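Probable amino acid aminotransferase (Mycobacterium tuberculosis, PDB 6Q1S) belongs to the class IV aminotransferase family and, as a two-chain assembly, binds 4'-deoxy-4'-aminopyridoxal-5'-phosphate and 2-oxoglutaric acid. Local coordinates at residues D23-R28 with I94-R99; D30-T35 with M60-P65. All blocks are in the same frame, centred on the assembly; numbering follows the deposited sequence.

Contact 1. Residues D23-R28 with I94-R99; sequences DLAAVR and IYSRGR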
loop_
_atom_site.group_PDB
_atom_site.type_symbol
_atom_site.label_atom_id
_atom_site.label_comp_id
_atom_site.label_asym_id
_atom_site.label_seq_id
_atom_site.Cartn_x
_atom_site.Cartn_y
_atom_site.Cartn_z
ATOM N N ASP B 23 -9.876 -6.647 10.231
ATOM C CA ASP B 23 -9.485 -5.252 10.378
ATOM C C ASP B 23 -8.915 -4.748 9.060
ATOM O O ASP B 23 -8.083 -5.413 8.437
ATOM C CB ASP B 23 -8.462 -5.096 11.502
ATOM C CG ASP B 23 -8.288 -3.654 11.938
ATOM O OD1 ASP B 23 -7.723 -2.860 11.156
ATOM O OD2 ASP B 23 -8.723 -3.310 13.057
ATOM N N LEU B 24 -9.375 -3.573 8.627
ATOM C CA LEU B 24 -8.990 -3.063 7.317
ATOM C C LEU B 24 -7.508 -2.725 7.229
ATOM O O LEU B 24 -6.982 -2.596 6.118
ATOM C CB LEU B 24 -9.834 -1.840 6.968
ATOM C CG LEU B 24 -11.270 -2.193 6.576
ATOM C CD1 LEU B 24 -12.197 -1.007 6.782
ATOM C CD2 LEU B 24 -11.320 -2.681 5.137
ATOM N N ALA B 25 -6.819 -2.590 8.364
ATOM C CA ALA B 25 -5.372 -2.419 8.324
ATOM C C ALA B 25 -4.679 -3.657 7.781
ATOM O O ALA B 25 -3.646 -3.546 7.111
ATOM C CB ALA B 25 -4.837 -2.091 9.716
ATOM N N ALA B 26 -5.227 -4.838 8.055
ATOM C CA ALA B 26 -4.597 -6.087 7.653
ATOM C C ALA B 26 -5.059 -6.572 6.286
ATOM O O ALA B 26 -4.251 -7.103 5.517
ATOM C CB ALA B 26 -4.867 -7.168 8.700
ATOM N N VAL B 27 -6.340 -6.406 5.958
ATOM C CA VAL B 27 -6.830 -6.951 4.698
ATOM C C VAL B 27 -6.582 -5.987 3.543
ATOM O O VAL B 27 -6.457 -6.418 2.391
ATOM C CB VAL B 27 -8.321 -7.317 4.808
ATOM C CG1 VAL B 27 -8.522 -8.437 5.821
ATOM C CG2 VAL B 27 -9.151 -6.094 5.174
ATOM N N ARG B 28 -6.515 -4.679 3.814
ATOM C CA ARG B 28 -6.341 -3.705 2.743
ATOM C C ARG B 28 -5.315 -2.620 3.057
ATOM O O ARG B 28 -5.163 -1.691 2.252
ATOM C CB ARG B 28 -7.685 -3.065 2.363
ATOM C CG ARG B 28 -8.702 -4.075 1.856
ATOM C CD ARG B 28 -8.535 -4.263 0.350
ATOM N NE ARG B 28 -9.437 -5.266 -0.212
ATOM C CZ ARG B 28 -10.741 -5.090 -0.405
ATOM N NH1 ARG B 28 -11.318 -3.940 -0.082
ATOM N NH2 ARG B 28 -11.467 -6.070 -0.924
ATOM N N ILE B 94 -0.693 3.483 15.448
ATOM C CA ILE B 94 -1.430 2.779 14.403
ATOM C C ILE B 94 -2.879 3.245 14.441
ATOM O O ILE B 94 -3.550 3.126 15.472
ATOM C CB ILE B 94 -1.337 1.256 14.570
ATOM C CG1 ILE B 94 0.121 0.828 14.746
ATOM C CG2 ILE B 94 -1.966 0.554 13.374
ATOM C CD1 ILE B 94 0.984 1.083 13.531
ATOM N N TYR B 95 -3.361 3.776 13.319
ATOM C CA TYR B 95 -4.706 4.341 13.215
ATOM C C TYR B 95 -5.337 3.789 11.940
ATOM O O TYR B 95 -5.039 4.259 10.838
ATOM C CB TYR B 95 -4.659 5.866 13.212
ATOM C CG TYR B 95 -6.009 6.542 13.307
ATOM C CD1 TYR B 95 -7.008 6.035 14.127
ATOM C CD2 TYR B 95 -6.272 7.708 12.599
ATOM C CE1 TYR B 95 -8.241 6.658 14.219
ATOM C CE2 TYR B 95 -7.497 8.339 12.687
ATOM C CZ TYR B 95 -8.479 7.812 13.497
ATOM O OH TYR B 95 -9.702 8.440 13.586
ATOM N N SER B 96 -6.211 2.800 12.094
ATOM C CA SER B 96 -6.829 2.112 10.973
ATOM C C SER B 96 -8.316 2.423 10.905
ATOM O O SER B 96 -8.920 2.895 11.871
ATOM C CB SER B 96 -6.629 0.599 11.092
ATOM O OG SER B 96 -7.747 -0.104 10.579
ATOM N N ARG B 97 -8.904 2.136 9.741
ATOM C CA ARG B 97 -10.325 2.384 9.535
ATOM C C ARG B 97 -11.210 1.462 10.366
ATOM O O ARG B 97 -12.410 1.730 10.487
ATOM C CB ARG B 97 -10.671 2.254 8.049
ATOM C CG ARG B 97 -11.931 3.007 7.638
ATOM C CD ARG B 97 -12.070 3.087 6.125
ATOM N NE ARG B 97 -10.886 3.664 5.494
ATOM C CZ ARG B 97 -10.697 4.968 5.308
ATOM N NH1 ARG B 97 -11.618 5.839 5.698
ATOM N NH2 ARG B 97 -9.589 5.401 4.726
ATOM N N GLY B 98 -10.659 0.399 10.935
ATOM C CA GLY B 98 -11.440 -0.507 11.749
ATOM C C GLY B 98 -11.824 -1.770 11.010
ATOM O O GLY B 98 -11.306 -2.099 9.939
ATOM N N ARG B 99 -12.750 -2.500 11.623
ATOM C CA ARG B 99 -13.220 -3.751 11.051
ATOM C C ARG B 99 -14.121 -3.476 9.851
ATOM O O ARG B 99 -14.752 -2.421 9.749
ATOM C CB ARG B 99 -13.967 -4.559 12.113
ATOM C CG ARG B 99 -13.044 -5.112 13.189
ATOM C CD ARG B 99 -13.776 -5.913 14.256
ATOM N NE ARG B 99 -14.306 -7.175 13.748
ATOM C CZ ARG B 99 -14.963 -8.058 14.492
ATOM N NH1 ARG B 99 -15.165 -7.816 15.779
ATOM N NH2 ARG B 99 -15.409 -9.186 13.955
#
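D23 and R99 form a single beta bridge, with D23 CA 4.1 Å from R99 CA, and one residue further on, L24 N donates to G98 O over 2.8 Å in a nearly straight bond (168°). The bridge joins the N-cap of the short helix 24-27 to the loop that follows strand 89-96, where S96 makes an ST turn by accepting from G98 N. G98 has a positive phi (101°) at which its lack of a side chain avoids a clash with the preceding carbonyl. The N-cap carboxylate ties both motifs together. D23 CG stands anti to the backbone N (chi1 -165°), which brings OD1 over the start of the helix. There D23 OD1 takes A25 N on its anti lone pair, the capping bond, while S96 OG donates to it from the syn side at 2.8 Å, slightly out of the carboxylate plane. D23 OD2 is held separately by T106 OG1 on strand 106-113. Beside these bonds, A25 CB packs against S96 CB at 3.5 Å. L24 in turn sends its CD1 methyl obliquely across the aliphatic part of R97, 3.8 Å from R97 CB.

Contact 2. Residues D30-T35 with M60-P65; sequences DGVFET and MDLPEP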
loop_
_atom_site.group_PDB
_atom_site.type_symbol
_atom_site.label_atom_id
_atom_site.label_comp_id
_atom_site.label_asym_id
_atom_site.label_seq_id
_atom_site.Cartn_x
_atom_site.Cartn_y
_atom_site.Cartn_z
ATOM N N ASP B 30 -5.581 -0.244 5.084
ATOM C CA ASP B 30 -6.384 0.976 5.037
ATOM C C ASP B 30 -6.259 1.684 6.379
ATOM O O ASP B 30 -7.052 1.471 7.298
ATOM C CB ASP B 30 -7.835 0.641 4.711
ATOM C CG ASP B 30 -8.628 1.848 4.264
ATOM O OD1 ASP B 30 -9.849 1.708 4.042
ATOM O OD2 ASP B 30 -8.029 2.929 4.097
ATOM N N GLY B 31 -5.256 2.545 6.489
ATOM C CA GLY B 31 -5.053 3.302 7.710
ATOM C C GLY B 31 -3.821 4.166 7.583
ATOM O O GLY B 31 -3.110 4.130 6.575
ATOM N N VAL B 32 -3.576 4.955 8.629
ATOM C CA VAL B 32 -2.417 5.832 8.687
ATOM C C VAL B 32 -1.640 5.521 9.959
ATOM O O VAL B 32 -2.170 4.947 10.915
ATOM C CB VAL B 32 -2.811 7.323 8.639
ATOM C CG1 VAL B 32 -3.598 7.620 7.374
ATOM C CG2 VAL B 32 -3.610 7.705 9.876
ATOM N N PHE B 33 -0.366 5.907 9.966
ATOM C CA PHE B 33 0.465 5.664 11.134
ATOM C C PHE B 33 1.554 6.722 11.228
ATOM O O PHE B 33 1.768 7.517 10.311
ATOM C CB PHE B 33 1.075 4.255 11.111
ATOM C CG PHE B 33 2.310 4.132 10.265
ATOM C CD1 PHE B 33 2.218 4.028 8.887
ATOM C CD2 PHE B 33 3.563 4.090 10.853
ATOM C CE1 PHE B 33 3.357 3.904 8.109
ATOM C CE2 PHE B 33 4.706 3.966 10.083
ATOM C CZ PHE B 33 4.602 3.871 8.708
ATOM N N GLU B 34 2.241 6.717 12.370
ATOM C CA GLU B 34 3.366 7.596 12.636
ATOM C C GLU B 34 4.416 6.815 13.407
ATOM O O GLU B 34 4.098 5.861 14.119
ATOM C CB GLU B 34 2.944 8.840 13.432
ATOM C CG GLU B 34 2.249 9.905 12.602
ATOM C CD GLU B 34 3.168 10.526 11.572
ATOM O OE1 GLU B 34 4.374 10.675 11.866
ATOM O OE2 GLU B 34 2.690 10.868 10.472
ATOM N N THR B 35 5.672 7.228 13.265
ATOM C CA THR B 35 6.783 6.593 13.962
ATOM C C THR B 35 7.546 7.648 14.744
ATOM O O THR B 35 7.956 8.668 14.181
ATOM C CB THR B 35 7.727 5.874 12.991
ATOM O OG1 THR B 35 7.045 4.768 12.387
ATOM C CG2 THR B 35 8.958 5.361 13.726
ATOM N N MET B 60 -7.312 10.561 4.195
ATOM C CA MET B 60 -7.800 9.194 4.098
ATOM C C MET B 60 -9.255 9.058 4.513
ATOM O O MET B 60 -9.738 7.931 4.666
ATOM C CB MET B 60 -6.919 8.269 4.933
ATOM C CG MET B 60 -5.597 7.962 4.264
ATOM S SD MET B 60 -5.774 6.616 3.085
ATOM C CE MET B 60 -5.940 5.235 4.207
ATOM N N ASP B 61 -9.960 10.177 4.687
ATOM C CA ASP B 61 -11.374 10.172 5.062
ATOM C C ASP B 61 -11.601 9.336 6.317
ATOM O O ASP B 61 -12.580 8.595 6.435
ATOM C CB ASP B 61 -12.244 9.687 3.901
ATOM C CG ASP B 61 -12.057 10.526 2.653
ATOM O OD1 ASP B 61 -12.166 11.767 2.750
ATOM O OD2 ASP B 61 -11.795 9.949 1.579
ATOM N N LEU B 62 -10.689 9.447 7.239
ATOM C CA LEU B 62 -10.683 8.827 8.547
ATOM C C LEU B 62 -11.212 9.803 9.588
ATOM O O LEU B 62 -11.066 11.019 9.436
ATOM C CB LEU B 62 -9.266 8.390 8.931
ATOM C CG LEU B 62 -8.812 7.057 8.342
ATOM C CD1 LEU B 62 -7.305 6.908 8.448
ATOM C CD2 LEU B 62 -9.512 5.920 9.058
ATOM N N PRO B 63 -11.845 9.301 10.648
ATOM C CA PRO B 63 -12.301 10.197 11.716
ATOM C C PRO B 63 -11.147 11.022 12.259
ATOM O O PRO B 63 -10.014 10.547 12.369
ATOM C CB PRO B 63 -12.858 9.236 12.772
ATOM C CG PRO B 63 -13.248 8.021 11.998
ATOM C CD PRO B 63 -12.239 7.903 10.890
ATOM N N GLU B 64 -11.444 12.272 12.578
ATOM C CA GLU B 64 -10.426 13.200 13.040
ATOM C C GLU B 64 -9.812 12.681 14.334
ATOM O O GLU B 64 -10.549 12.417 15.297
ATOM C CB GLU B 64 -11.043 14.581 13.243
ATOM C CG GLU B 64 -10.247 15.517 14.128
ATOM C CD GLU B 64 -10.999 16.799 14.425
ATOM O OE1 GLU B 64 -10.665 17.473 15.423
ATOM O OE2 GLU B 64 -11.929 17.132 13.661
ATOM N N PRO B 65 -8.495 12.492 14.396
ATOM C CA PRO B 65 -7.899 11.876 15.587
ATOM C C PRO B 65 -8.077 12.750 16.820
ATOM O O PRO B 65 -7.911 13.971 16.776
ATOM C CB PRO B 65 -6.420 11.722 15.210
ATOM C CG PRO B 65 -6.205 12.653 14.076
ATOM C CD PRO B 65 -7.500 12.717 13.334
#
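V32 on strand 31-39 meets M60 and L62, which belong to the loop between helices 46-59 and 67-84, so the contact packs the antiparallel sheet of this aminotransferase chain against the loop that leaves helix 46-59. The apolar part centres on V32. Its CG1 methyl lies anti to the carbonyl carbon (chi1 -58°) and is shared by two partners: M60 CG slides past it at 3.7 Å, and L62 CD1 comes tip to tip, 3.9 Å from V32 CG1. The same L62 methyl also reaches V32 CG2 at 4.0 Å, and thus sits against both branches of the valine. L53 and S56 of helix 46-59 touch V32 as well.

The second kind of contact is between a methyl and polar atoms. The M60 chain bends at both chi2 (-83°) and chi3 (-73°), folding its CE methyl back along the strand to G31 and D30. CE stops 3.6 Å from G31 N and only 3.1 Å from D30 OD2. The other carboxylate oxygen, D30 OD1, makes a salt bridge with R97 NE.

D61, with a positive phi, is the C-prime residue of a Schellman motif that ends helix 46-59, and the chain turns there between M60 and L62, whose CB atoms both point toward the strand. The D61 side chain instead forms salt bridges with R163 and R167 of the second subunit.

The segments are therefore joined by van der Waals packing, all five touching residues being buried. A methyl next to sulfur is slightly polarised, so the approach of CE to the carboxylate is probably mildly favourable, while R97 probably balances most of the acid's charge.

Both contacts reach the same antiparallel sheet through neighbouring strands, 89-96 in contact 1 and 31-39 in contact 2, and their centres lie about 10 Å apart. Contact 2 is nested within the chain loop that contact 1 closes. Contact 1 is partly buried and polar, held by a serine-carboxylate bond and a backbone bond beside a capped short helix; contact 2 is wholly buried and relies on methyl packing. R97 joins them: its NH2 probably bonds to M60 O, and its CA packs on L62 CD2. Y95 OH adds a probable hydrogen bond to P63 O. Both contacts also border the second subunit.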